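PDB 6OHB: guanine deaminase from Escherichia coli, which catalyses the zinc-dependent hydrolytic deamination of guanine to xanthine and ammonia, a step of purine degradation. Local coordinates for residues R20-P25 with A359-T364; L131-T136 with T333-Q338; K167-R172 with E183-Q188; S214-M219 with H263-T268. All coordinates share one frame; numbering follows the deposited sequence.

Contact 1. Residues R20-P25 with A359-T364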
loop_
_atom_site.group_PDB
_atom_site.type_symbol
_atom_site.label_atom_id
_atom_site.label_comp_id
_atom_site.label_asym_id
_atom_site.label_seq_id
_atom_site.Cartn_x
_atom_site.Cartn_y
_atom_site.Cartn_z
ATOM N N ARG A 20 -25.770 -14.278 0.066
ATOM C CA ARG A 20 -26.756 -13.593 0.889
ATOM C C ARG A 20 -26.031 -12.711 1.893
ATOM O O ARG A 20 -24.857 -12.926 2.200
ATOM C CB ARG A 20 -27.676 -14.577 1.618
ATOM C CG ARG A 20 -26.979 -15.320 2.737
ATOM C CD ARG A 20 -27.860 -16.366 3.389
ATOM N NE ARG A 20 -27.220 -16.865 4.601
ATOM C CZ ARG A 20 -26.345 -17.867 4.620
ATOM N NH1 ARG A 20 -26.015 -18.484 3.493
ATOM N NH2 ARG A 20 -25.799 -18.250 5.768
ATOM N N THR A 21 -26.750 -11.712 2.399
ATOM C CA THR A 21 -26.212 -10.864 3.447
ATOM C C THR A 21 -26.257 -11.596 4.781
ATOM O O THR A 21 -27.152 -12.399 5.046
ATOM C CB THR A 21 -26.988 -9.546 3.546
ATOM O OG1 THR A 21 -28.372 -9.817 3.797
ATOM C CG2 THR A 21 -26.869 -8.752 2.252
ATOM N N ILE A 22 -25.260 -11.325 5.614
ATOM C CA ILE A 22 -25.171 -11.934 6.938
ATOM C C ILE A 22 -25.149 -10.799 7.956
ATOM O O ILE A 22 -25.202 -9.624 7.572
ATOM C CB ILE A 22 -23.929 -12.841 7.037
ATOM C CG1 ILE A 22 -22.727 -12.186 6.349
ATOM C CG2 ILE A 22 -24.203 -14.191 6.368
ATOM C CD1 ILE A 22 -21.985 -11.153 7.196
ATOM N N ASP A 23 -25.091 -11.122 9.250
ATOM C CA ASP A 23 -24.864 -10.098 10.260
ATOM C C ASP A 23 -23.655 -10.376 11.154
ATOM O O ASP A 23 -23.292 -9.514 11.965
ATOM C CB ASP A 23 -26.129 -9.878 11.129
ATOM C CG ASP A 23 -26.699 -11.149 11.722
ATOM O OD1 ASP A 23 -26.447 -12.243 11.179
ATOM O OD2 ASP A 23 -27.430 -11.053 12.737
ATOM N N ASN A 24 -23.009 -11.538 11.023
ATOM C CA ASN A 24 -21.742 -11.779 11.676
ATOM C C ASN A 24 -20.743 -12.228 10.617
ATOM O O ASN A 24 -21.081 -13.067 9.766
ATOM C CB ASN A 24 -21.864 -12.845 12.778
ATOM C CG ASN A 24 -21.806 -12.259 14.169
ATOM O OD1 ASN A 24 -20.747 -11.846 14.640
ATOM N ND2 ASN A 24 -22.958 -12.210 14.837
ATOM N N PRO A 25 -19.521 -11.688 10.619
ATOM C CA PRO A 25 -18.534 -12.097 9.602
ATOM C C PRO A 25 -18.195 -13.576 9.652
ATOM O O PRO A 25 -17.602 -14.092 8.695
ATOM C CB PRO A 25 -17.300 -11.234 9.927
ATOM C CG PRO A 25 -17.490 -10.816 11.354
ATOM C CD PRO A 25 -18.965 -10.726 11.585
ATOM N N ALA A 359 -13.200 -9.437 3.882
ATOM C CA ALA A 359 -12.761 -8.378 2.977
ATOM C C ALA A 359 -13.501 -8.453 1.648
ATOM O O ALA A 359 -14.007 -7.441 1.141
ATOM C CB ALA A 359 -11.248 -8.473 2.764
ATOM N N PHE A 360 -13.580 -9.654 1.070
ATOM C CA PHE A 360 -14.315 -9.821 -0.179
ATOM C C PHE A 360 -15.781 -9.438 -0.003
ATOM O O PHE A 360 -16.374 -8.788 -0.872
ATOM C CB PHE A 360 -14.174 -11.263 -0.671
ATOM C CG PHE A 360 -14.936 -11.560 -1.932
ATOM C CD1 PHE A 360 -14.422 -11.206 -3.168
ATOM C CD2 PHE A 360 -16.158 -12.215 -1.884
ATOM C CE1 PHE A 360 -15.119 -11.483 -4.337
ATOM C CE2 PHE A 360 -16.861 -12.496 -3.047
ATOM C CZ PHE A 360 -16.338 -12.128 -4.276
ATOM N N TYR A 361 -16.374 -9.805 1.134
ATOM C CA TYR A 361 -17.767 -9.469 1.394
ATOM C C TYR A 361 -17.970 -7.962 1.456
ATOM O O TYR A 361 -18.871 -7.416 0.808
ATOM C CB TYR A 361 -18.211 -10.131 2.697
ATOM C CG TYR A 361 -19.618 -9.802 3.119
ATOM C CD1 TYR A 361 -20.710 -10.419 2.513
ATOM C CD2 TYR A 361 -19.858 -8.888 4.136
ATOM C CE1 TYR A 361 -22.003 -10.125 2.905
ATOM C CE2 TYR A 361 -21.143 -8.587 4.535
ATOM C CZ TYR A 361 -22.215 -9.208 3.916
ATOM O OH TYR A 361 -23.498 -8.909 4.314
ATOM N N LEU A 362 -17.127 -7.267 2.223
ATOM C CA LEU A 362 -17.265 -5.819 2.332
ATOM C C LEU A 362 -17.031 -5.137 0.993
ATOM O O LEU A 362 -17.607 -4.076 0.731
ATOM C CB LEU A 362 -16.297 -5.276 3.383
ATOM C CG LEU A 362 -16.608 -5.651 4.834
ATOM C CD1 LEU A 362 -15.484 -5.202 5.757
ATOM C CD2 LEU A 362 -17.930 -5.050 5.264
ATOM N N ALA A 363 -16.205 -5.737 0.127
ATOM C CA ALA A 363 -15.943 -5.129 -1.174
ATOM C C ALA A 363 -17.123 -5.274 -2.130
ATOM O O ALA A 363 -17.282 -4.450 -3.036
ATOM C CB ALA A 363 -14.685 -5.733 -1.795
ATOM N N THR A 364 -17.970 -6.288 -1.945
ATOM C CA THR A 364 -19.041 -6.523 -2.909
ATOM C C THR A 364 -20.418 -6.410 -2.266
ATOM O O THR A 364 -20.979 -5.311 -2.193
ATOM C CB THR A 364 -18.893 -7.897 -3.567
ATOM O OG1 THR A 364 -18.910 -8.919 -2.560
ATOM C CG2 THR A 364 -17.589 -7.980 -4.344
#
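Tyr361 and Ile22 fasten the loop 20-25, which follows strand 14-18, to helix 356-363 of the amidohydrolase domain, a TIM-barrel fold. The phenol oxygen is gripped from the backbone: Ile22 N donates to Tyr361 OH at 3.3 Å, a long bond but a fairly straight one, with 161° at the hydrogen. The same oxygen rests against Thr21, where Tyr361 OH lies 3.5 Å from Thr21 CA, and that CA sits at the ring edge, near its plane. Ile22 covers a face instead. Its CD1 stands 4.2 Å from the centroid of the Tyr361 ring and 29° off the ring normal, a CH-pi contact, while Ile22 CG1 trails 3.9 Å from Tyr361 CZ. With CG1 held between its own backbone N and carbonyl carbon, the isoleucine can donate from its N-H and still reach over the ring. Arg20 O lies 4.1 Å from Tyr361 CE1. Tyr361 reaches the loop because CG is anti to the backbone N (chi1 177°), which carries the ring outward from the helix.

Further out, Ile28 touches both Ile22 and Tyr361, and Val18 of strand 14-18 packs on the tyrosine. Glu27 OE2 accepts from the backbone N of Asp23 and of Asn24, holding the chain just after Ile22. Arg20 NH2 bonds Ser30 OG, outside the contact. Just beyond the tyrosine the helix runs out, and its last turn includes a bond of 3.1 Å from Thr364 N to Tyr361 O.

Contact 2. Residues L131-T136 with T333-Q338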
loop_
_atom_site.group_PDB
_atom_site.type_symbol
_atom_site.label_atom_id
_atom_site.label_comp_id
_atom_site.label_asym_id
_atom_site.label_seq_id
_atom_site.Cartn_x
_atom_site.Cartn_y
_atom_site.Cartn_z
ATOM N N LEU A 131 -13.685 2.396 -13.654
ATOM C CA LEU A 131 -13.806 1.172 -14.444
ATOM C C LEU A 131 -12.521 0.347 -14.401
ATOM O O LEU A 131 -12.559 -0.865 -14.150
ATOM C CB LEU A 131 -14.188 1.511 -15.885
ATOM C CG LEU A 131 -15.575 2.137 -16.037
ATOM C CD1 LEU A 131 -15.887 2.390 -17.503
ATOM C CD2 LEU A 131 -16.632 1.240 -15.399
ATOM N N ARG A 132 -11.366 0.989 -14.625
ATOM C CA ARG A 132 -10.119 0.229 -14.698
ATOM C C ARG A 132 -9.725 -0.402 -13.367
ATOM O O ARG A 132 -8.847 -1.271 -13.352
ATOM C CB ARG A 132 -8.972 1.111 -15.211
ATOM C CG ARG A 132 -8.353 2.013 -14.165
ATOM C CD ARG A 132 -6.827 2.043 -14.271
ATOM N NE ARG A 132 -6.363 2.276 -15.636
ATOM C CZ ARG A 132 -5.092 2.191 -16.020
ATOM N NH1 ARG A 132 -4.149 1.884 -15.139
ATOM N NH2 ARG A 132 -4.764 2.417 -17.284
ATOM N N ASN A 133 -10.351 -0.014 -12.261
ATOM C CA ASN A 133 -10.093 -0.652 -10.978
ATOM C C ASN A 133 -11.223 -1.577 -10.537
ATOM O O ASN A 133 -11.197 -2.077 -9.408
ATOM C CB ASN A 133 -9.814 0.407 -9.913
ATOM C CG ASN A 133 -8.443 1.047 -10.086
ATOM O OD1 ASN A 133 -7.436 0.514 -9.626
ATOM N ND2 ASN A 133 -8.400 2.176 -10.775
ATOM N N GLY A 134 -12.220 -1.806 -11.388
ATOM C CA GLY A 134 -13.269 -2.741 -11.045
ATOM C C GLY A 134 -14.366 -2.195 -10.162
ATOM O O GLY A 134 -15.177 -2.981 -9.661
ATOM N N THR A 135 -14.400 -0.885 -9.927
ATOM C CA THR A 135 -15.491 -0.258 -9.193
ATOM C C THR A 135 -16.642 0.015 -10.155
ATOM O O THR A 135 -16.495 0.801 -11.097
ATOM C CB THR A 135 -15.010 1.042 -8.546
ATOM O OG1 THR A 135 -14.022 0.743 -7.554
ATOM C CG2 THR A 135 -16.164 1.791 -7.906
ATOM N N THR A 136 -17.793 -0.619 -9.925
ATOM C CA THR A 136 -18.918 -0.404 -10.823
ATOM C C THR A 136 -20.024 0.418 -10.192
ATOM O O THR A 136 -20.875 0.941 -10.916
ATOM C CB THR A 136 -19.511 -1.740 -11.304
ATOM O OG1 THR A 136 -19.903 -2.537 -10.179
ATOM C CG2 THR A 136 -18.505 -2.517 -12.144
ATOM N N THR A 333 -5.446 5.872 -3.940
ATOM C CA THR A 333 -5.742 4.852 -4.936
ATOM C C THR A 333 -7.246 4.704 -5.141
ATOM O O THR A 333 -8.028 4.848 -4.198
ATOM C CB THR A 333 -5.110 3.507 -4.545
ATOM O OG1 THR A 333 -5.300 2.566 -5.606
ATOM C CG2 THR A 333 -5.721 2.963 -3.256
ATOM N N PHE A 334 -7.644 4.443 -6.392
ATOM C CA PHE A 334 -9.014 4.058 -6.723
ATOM C C PHE A 334 -9.284 2.579 -6.477
ATOM O O PHE A 334 -10.431 2.144 -6.629
ATOM C CB PHE A 334 -9.333 4.332 -8.199
ATOM C CG PHE A 334 -9.602 5.776 -8.527
ATOM C CD1 PHE A 334 -8.555 6.658 -8.763
ATOM C CD2 PHE A 334 -10.901 6.241 -8.642
ATOM C CE1 PHE A 334 -8.804 7.981 -9.088
ATOM C CE2 PHE A 334 -11.156 7.563 -8.962
ATOM C CZ PHE A 334 -10.108 8.433 -9.186
ATOM N N ASN A 335 -8.263 1.803 -6.128
ATOM C CA ASN A 335 -8.337 0.350 -6.177
ATOM C C ASN A 335 -8.865 -0.221 -4.869
ATOM O O ASN A 335 -8.327 0.064 -3.793
ATOM C CB ASN A 335 -6.967 -0.245 -6.494
ATOM C CG ASN A 335 -7.044 -1.718 -6.851
ATOM O OD1 ASN A 335 -6.952 -2.587 -5.980
ATOM N ND2 ASN A 335 -7.228 -2.007 -8.137
ATOM N N MET A 336 -9.909 -1.049 -4.980
ATOM C CA MET A 336 -10.541 -1.640 -3.806
ATOM C C MET A 336 -9.644 -2.679 -3.141
ATOM O O MET A 336 -9.649 -2.812 -1.911
ATOM C CB MET A 336 -11.881 -2.267 -4.205
ATOM C CG MET A 336 -12.711 -2.838 -3.054
ATOM S SD MET A 336 -13.236 -1.637 -1.812
ATOM C CE MET A 336 -13.636 -0.212 -2.822
ATOM N N LEU A 337 -8.873 -3.433 -3.929
ATOM C CA LEU A 337 -7.982 -4.430 -3.338
ATOM C C LEU A 337 -6.979 -3.768 -2.403
ATOM O O LEU A 337 -6.750 -4.236 -1.279
ATOM C CB LEU A 337 -7.273 -5.233 -4.433
ATOM C CG LEU A 337 -8.165 -5.978 -5.434
ATOM C CD1 LEU A 337 -7.323 -6.606 -6.535
ATOM C CD2 LEU A 337 -9.006 -7.031 -4.733
ATOM N N GLN A 338 -6.366 -2.672 -2.857
ATOM C CA GLN A 338 -5.430 -1.936 -2.017
ATOM C C GLN A 338 -6.132 -1.313 -0.815
ATOM O O GLN A 338 -5.557 -1.250 0.281
ATOM C CB GLN A 338 -4.720 -0.871 -2.855
ATOM C CG GLN A 338 -3.933 -1.463 -4.010
ATOM C CD GLN A 338 -3.159 -0.425 -4.798
ATOM O OE1 GLN A 338 -3.744 0.454 -5.430
ATOM N NE2 GLN A 338 -1.836 -0.526 -4.767
HETATM O O HOH W 1 -11.916 -0.995 -7.166
#
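The N-cap of helix 336-349, Asn335, meets Asn133 in the turn that closes helix 116-132. Asn335 ND2 donates to Asn133 OD1 at 2.9 Å, with 162° at the hydrogen; the donor lies in the carbonyl plane on a lone pair, and the two amide planes stand 76° apart. At the other end of the Asn335 amide, OD1 takes the capping bond from Gln338 N, 3.2 Å away. One amide thus caps its helix and ties it to the neighbouring turn. Besides accepting at OD1, Asn133 bonds Gln129 O through ND2, which rests 3.5 Å from Phe334 CB.

In the barrel the turn at Asn133 leads from helix 116-132 into strand 135-141. It is a Schellman motif, with Gly134, at positive phi, as its C-prime residue. On the other segment, Thr333 OG1 accepts from Asn335 N at 3.1 Å, an ST turn. A water bridges the two sides: it donates to Asn133 O at 2.6 Å, accepts from Met336 N at 3.0 Å and bonds Thr135 OG1 at 2.8 Å. The Phe334 ring packs on Gln129, Leu130 and Leu398 of the second subunit, the first two in its own chain; its side chain is about 12 Å from the zinc ion.

Contact 3. Residues K167-R172 with E183-Q188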
loop_
_atom_site.group_PDB
_atom_site.type_symbol
_atom_site.label_atom_id
_atom_site.label_comp_id
_atom_site.label_asym_id
_atom_site.label_seq_id
_atom_site.Cartn_x
_atom_site.Cartn_y
_atom_site.Cartn_z
ATOM N N LYS A 167 -24.767 17.105 -5.139
ATOM C CA LYS A 167 -24.076 18.379 -4.998
ATOM C C LYS A 167 -23.698 18.629 -3.543
ATOM O O LYS A 167 -24.485 18.375 -2.628
ATOM C CB LYS A 167 -24.959 19.512 -5.514
ATOM C CG LYS A 167 -24.393 20.899 -5.316
ATOM C CD LYS A 167 -25.490 21.946 -5.417
ATOM C CE LYS A 167 -25.645 22.710 -4.113
ATOM N NZ LYS A 167 -24.422 23.480 -3.774
ATOM N N VAL A 168 -22.484 19.142 -3.335
ATOM C CA VAL A 168 -22.030 19.473 -1.991
ATOM C C VAL A 168 -22.791 20.692 -1.488
ATOM O O VAL A 168 -22.941 21.690 -2.203
ATOM C CB VAL A 168 -20.516 19.726 -1.978
ATOM C CG1 VAL A 168 -20.066 20.164 -0.592
ATOM C CG2 VAL A 168 -19.758 18.489 -2.417
ATOM N N MET A 169 -23.315 20.597 -0.267
ATOM C CA MET A 169 -23.962 21.716 0.404
ATOM C C MET A 169 -23.007 22.265 1.458
ATOM O O MET A 169 -22.661 21.557 2.411
ATOM C CB MET A 169 -25.282 21.268 1.034
ATOM C CG MET A 169 -26.250 20.622 0.048
ATOM S SD MET A 169 -27.740 19.945 0.817
ATOM C CE MET A 169 -28.082 21.183 2.060
ATOM N N MET A 170 -22.588 23.519 1.290
ATOM C CA MET A 170 -21.689 24.167 2.247
ATOM C C MET A 170 -21.812 25.679 2.103
ATOM O O MET A 170 -21.505 26.225 1.038
ATOM C CB MET A 170 -20.243 23.709 2.038
ATOM C CG MET A 170 -19.793 23.676 0.586
ATOM S SD MET A 170 -18.071 23.173 0.388
ATOM C CE MET A 170 -17.309 24.070 1.731
ATOM N N ASP A 171 -22.247 26.360 3.170
ATOM C CA ASP A 171 -22.493 27.799 3.104
ATOM C C ASP A 171 -21.665 28.620 4.091
ATOM O O ASP A 171 -21.869 29.836 4.176
ATOM C CB ASP A 171 -23.987 28.098 3.298
ATOM C CG ASP A 171 -24.482 27.781 4.699
ATOM O OD1 ASP A 171 -23.797 27.038 5.433
ATOM O OD2 ASP A 171 -25.573 28.274 5.064
ATOM N N ARG A 172 -20.744 28.007 4.834
ATOM C CA ARG A 172 -19.940 28.767 5.783
ATOM C C ARG A 172 -18.604 28.072 6.015
ATOM O O ARG A 172 -18.418 26.904 5.663
ATOM C CB ARG A 172 -20.683 28.962 7.111
ATOM C CG ARG A 172 -20.743 27.724 7.983
ATOM C CD ARG A 172 -21.527 27.993 9.255
ATOM N NE ARG A 172 -21.644 26.800 10.088
ATOM C CZ ARG A 172 -22.305 26.754 11.242
ATOM N NH1 ARG A 172 -22.912 27.838 11.707
ATOM N NH2 ARG A 172 -22.359 25.624 11.931
ATOM N N GLU A 183 -30.748 28.788 0.714
ATOM C CA GLU A 183 -31.794 28.765 -0.306
ATOM C C GLU A 183 -31.266 28.241 -1.640
ATOM O O GLU A 183 -31.872 27.347 -2.252
ATOM C CB GLU A 183 -32.384 30.168 -0.476
ATOM N N SER A 184 -30.146 28.801 -2.114
ATOM C CA SER A 184 -29.553 28.327 -3.361
ATOM C C SER A 184 -29.210 26.847 -3.276
ATOM O O SER A 184 -29.395 26.106 -4.245
ATOM C CB SER A 184 -28.316 29.150 -3.718
ATOM O OG SER A 184 -27.148 28.585 -3.150
ATOM N N SER A 185 -28.701 26.400 -2.127
ATOM C CA SER A 185 -28.344 24.992 -1.970
ATOM C C SER A 185 -29.580 24.099 -2.070
ATOM O O SER A 185 -29.566 23.076 -2.772
ATOM C CB SER A 185 -27.642 24.772 -0.632
ATOM O OG SER A 185 -27.928 23.490 -0.115
ATOM N N TYR A 186 -30.679 24.484 -1.394
ATOM C CA TYR A 186 -31.916 23.711 -1.509
ATOM C C TYR A 186 -32.365 23.624 -2.962
ATOM O O TYR A 186 -32.691 22.541 -3.459
ATOM C CB TYR A 186 -33.017 24.320 -0.645
ATOM C CG TYR A 186 -34.400 23.737 -0.915
ATOM C CD1 TYR A 186 -34.798 22.542 -0.333
ATOM C CD2 TYR A 186 -35.303 24.384 -1.756
ATOM C CE1 TYR A 186 -36.055 21.999 -0.580
ATOM C CE2 TYR A 186 -36.564 23.852 -2.010
ATOM C CZ TYR A 186 -36.935 22.659 -1.418
ATOM O OH TYR A 186 -38.183 22.128 -1.666
ATOM N N HIS A 187 -32.384 24.761 -3.662
ATOM C CA HIS A 187 -32.958 24.766 -5.005
ATOM C C HIS A 187 -32.068 24.021 -5.997
ATOM O O HIS A 187 -32.571 23.295 -6.865
ATOM C CB HIS A 187 -33.222 26.203 -5.446
ATOM C CG HIS A 187 -34.339 26.857 -4.692
ATOM N ND1 HIS A 187 -35.647 26.426 -4.777
ATOM C CD2 HIS A 187 -34.342 27.892 -3.819
ATOM C CE1 HIS A 187 -36.407 27.174 -3.999
ATOM N NE2 HIS A 187 -35.639 28.071 -3.405
ATOM N N GLN A 188 -30.745 24.175 -5.883
ATOM C CA GLN A 188 -29.841 23.448 -6.769
ATOM C C GLN A 188 -29.924 21.943 -6.532
ATOM O O GLN A 188 -29.965 21.160 -7.493
ATOM C CB GLN A 188 -28.411 23.954 -6.584
ATOM C CG GLN A 188 -28.219 25.394 -7.047
ATOM C CD GLN A 188 -26.870 25.977 -6.661
ATOM O OE1 GLN A 188 -26.120 25.394 -5.873
ATOM N NE2 GLN A 188 -26.559 27.140 -7.215
#
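Lys167 lays its aliphatic end obliquely across Gln188, with Lys167 CD 3.7 Å from Gln188 CB and Lys167 CE 3.2 Å from Gln188 OE1. The contact packs strand 164-169 against helix 182-196, the first two elements of a beta-alpha-beta unit of the TIM barrel that ends in strand 203-208. Extended at first, with CG anti to the backbone N (chi1 175°), the lysine then bends at its last two torsions, so that NZ turns back to the chain and donates to Val168 O at 2.8 Å. Two more partners hold the ammonium: Asp180 OD2 in a salt bridge and Val144 O in a hydrogen bond. A methionine in place of Lys167 would probably leave the Asp180 carboxylate without its charged mate and the carbonyls of Val144 and Val168 without this donor.

Further along the strand, Met169 lays its thioether chain along one side of the Ser185 hydroxyl. The methionine runs past the oxygen, its last torsion turned (chi3 39°) so that CE closes in from beyond the sulfur, which lies 3.7 Å away (Met169 SD to Ser185 OG). That hydroxyl is buried without a polar partner in the model: Ser185 OG faces Met169 CG at 3.3 Å and Met169 CE at 3.2 Å.

Contact 4. Residues S214-M219 with H263-T268; sequences SSPEQM and HQYGLT
The backbones come nearest at Met219, in the first turn of helix 216-228, and Tyr265, just past the end of helix 258-264, whose CA atoms are 6.7 Å apart. Met219 CB sits over the centre of the Tyr265 ring, 3.5 Å from its centroid and 8° off the normal, a CH-pi contact. Met219 SD approaches obliquely, 5.5 Å from the same Tyr265 centroid, a Met-aromatic contact. Near -60° at all three torsions, the methionine chain curls, and Met219 CE stays above the same face, out past the rim, 3.8 Å from Tyr265 CD2 and 3.9 Å from Leu267 CD1. The phenol oxygen reaches the helix start, with Tyr265 OH 3.5 Å from Pro216 CB. Replacing Tyr265 by an alanine would probably leave Met219 CB without the ring beneath it and open a gap beside Pro216.

Both helix ends carry a recognised motif. Ser215 OG accepts from Gln218 N at the N-cap; Gly266 is the C-prime residue of a Schellman motif. In the barrel's outer layer Tyr252 and Tyr262 also touch the methionine, and Gln218 meets Ser185 of helix 182-196. Phe210, which follows strand 203-208 and probably binds substrate, lies about 8 Å from Met219, side chain to side chain.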
loop_
_atom_site.group_PDB
_atom_site.type_symbol
_atom_site.label_atom_id
_atom_site.label_comp_id
_atom_site.label_asym_id
_atom_site.label_seq_id
_atom_site.Cartn_x
_atom_site.Cartn_y
_atom_site.Cartn_z
ATOM N N SER A 214 -21.836 23.921 7.317
ATOM C CA SER A 214 -23.245 24.149 7.031
ATOM C C SER A 214 -23.897 24.876 8.195
ATOM O O SER A 214 -23.838 24.410 9.338
ATOM C CB SER A 214 -23.962 22.820 6.759
ATOM O OG SER A 214 -23.562 22.286 5.505
ATOM N N SER A 215 -24.540 25.998 7.890
ATOM C CA SER A 215 -25.289 26.757 8.874
ATOM C C SER A 215 -26.514 25.962 9.329
ATOM O O SER A 215 -26.918 24.997 8.675
ATOM C CB SER A 215 -25.720 28.093 8.279
ATOM O OG SER A 215 -26.651 27.891 7.231
ATOM N N PRO A 216 -27.120 26.340 10.458
ATOM C CA PRO A 216 -28.410 25.726 10.817
ATOM C C PRO A 216 -29.468 25.873 9.732
ATOM O O PRO A 216 -30.286 24.960 9.547
ATOM C CB PRO A 216 -28.801 26.463 12.106
ATOM C CG PRO A 216 -27.483 26.868 12.708
ATOM C CD PRO A 216 -26.579 27.181 11.541
ATOM N N GLU A 217 -29.456 26.984 8.990
ATOM C CA GLU A 217 -30.398 27.160 7.887
ATOM C C GLU A 217 -30.178 26.115 6.800
ATOM O O GLU A 217 -31.136 25.514 6.296
ATOM C CB GLU A 217 -30.263 28.569 7.306
ATOM C CG GLU A 217 -30.976 29.639 8.111
ATOM C CD GLU A 217 -30.367 29.834 9.486
ATOM O OE1 GLU A 217 -29.199 30.279 9.567
ATOM O OE2 GLU A 217 -31.050 29.521 10.484
ATOM N N GLN A 218 -28.919 25.878 6.432
ATOM C CA GLN A 218 -28.634 24.881 5.406
ATOM C C GLN A 218 -28.945 23.470 5.892
ATOM O O GLN A 218 -29.420 22.634 5.114
ATOM C CB GLN A 218 -27.178 24.988 4.961
ATOM C CG GLN A 218 -26.866 24.155 3.737
ATOM C CD GLN A 218 -25.508 24.469 3.159
ATOM O OE1 GLN A 218 -24.481 24.102 3.733
ATOM N NE2 GLN A 218 -25.491 25.144 2.014
ATOM N N MET A 219 -28.671 23.177 7.166
ATOM C CA MET A 219 -29.045 21.875 7.709
ATOM C C MET A 219 -30.555 21.679 7.644
ATOM O O MET A 219 -31.035 20.579 7.330
ATOM C CB MET A 219 -28.536 21.732 9.145
ATOM C CG MET A 219 -27.011 21.660 9.280
ATOM S SD MET A 219 -26.220 20.163 8.622
ATOM C CE MET A 219 -26.978 18.882 9.620
ATOM N N HIS A 263 -28.814 13.795 13.414
ATOM C CA HIS A 263 -30.013 13.076 13.836
ATOM C C HIS A 263 -31.183 14.022 14.079
ATOM O O HIS A 263 -32.315 13.727 13.677
ATOM C CB HIS A 263 -29.710 12.254 15.089
ATOM C CG HIS A 263 -30.869 11.444 15.583
ATOM N ND1 HIS A 263 -31.388 10.379 14.878
ATOM C CD2 HIS A 263 -31.601 11.534 16.718
ATOM C CE1 HIS A 263 -32.393 9.853 15.554
ATOM N NE2 HIS A 263 -32.543 10.535 16.675
ATOM N N GLN A 264 -30.937 15.156 14.749
ATOM C CA GLN A 264 -32.019 16.094 15.041
ATOM C C GLN A 264 -32.563 16.733 13.771
ATOM O O GLN A 264 -33.737 17.114 13.727
ATOM C CB GLN A 264 -31.549 17.178 16.015
ATOM C CG GLN A 264 -31.238 16.683 17.427
ATOM C CD GLN A 264 -32.337 15.816 18.020
ATOM O OE1 GLN A 264 -33.525 16.129 17.913
ATOM N NE2 GLN A 264 -31.941 14.718 18.657
ATOM N N TYR A 265 -31.733 16.872 12.738
ATOM C CA TYR A 265 -32.189 17.340 11.440
ATOM C C TYR A 265 -32.690 16.201 10.552
ATOM O O TYR A 265 -32.751 16.363 9.328
ATOM C CB TYR A 265 -31.073 18.116 10.734
ATOM C CG TYR A 265 -30.847 19.504 11.294
ATOM C CD1 TYR A 265 -31.770 20.522 11.081
ATOM C CD2 TYR A 265 -29.710 19.795 12.037
ATOM C CE1 TYR A 265 -31.568 21.789 11.594
ATOM C CE2 TYR A 265 -29.499 21.062 12.556
ATOM C CZ TYR A 265 -30.430 22.055 12.332
ATOM O OH TYR A 265 -30.217 23.315 12.847
ATOM N N GLY A 266 -33.039 15.060 11.142
ATOM C CA GLY A 266 -33.632 13.949 10.405
ATOM C C GLY A 266 -32.815 13.440 9.236
ATOM O O GLY A 266 -33.385 13.071 8.201
ATOM N N LEU A 267 -31.489 13.405 9.375
ATOM C CA LEU A 267 -30.610 12.927 8.314
ATOM C C LEU A 267 -29.967 11.590 8.649
ATOM O O LEU A 267 -29.035 11.167 7.956
ATOM C CB LEU A 267 -29.527 13.963 8.009
ATOM C CG LEU A 267 -29.987 15.304 7.437
ATOM C CD1 LEU A 267 -28.829 16.294 7.436
ATOM C CD2 LEU A 267 -30.538 15.121 6.040
ATOM N N THR A 268 -30.441 10.913 9.686
ATOM C CA THR A 268 -30.067 9.535 9.950
ATOM C C THR A 268 -31.186 8.622 9.462
ATOM O O THR A 268 -32.328 9.048 9.279
ATOM C CB THR A 268 -29.813 9.309 11.441
ATOM O OG1 THR A 268 -31.031 9.507 12.169
ATOM C CG2 THR A 268 -28.754 10.279 11.951
#

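Reading from the N terminus, contact 1 opens at the loop after strand 14-18 and closes last, at helix 356-363, so the other three lie nested inside its loop. Contact 2 opens at the end of helix 116-132, closes at the start of helix 336-349 and encloses contacts 3 and 4. These two follow in series: 167-172 closes on 183-188 before 214-219 opens toward 263-268. None of the loops cross. Contacts 1 and 2 touch where Ala363 packs on Met336, on successive helices. Contacts 3 and 4 meet through Asp171 and Ser215, tying consecutive units of the barrel; contact 3 lies about 30 Å and contact 4 about 32 Å from contact 2, centre to centre.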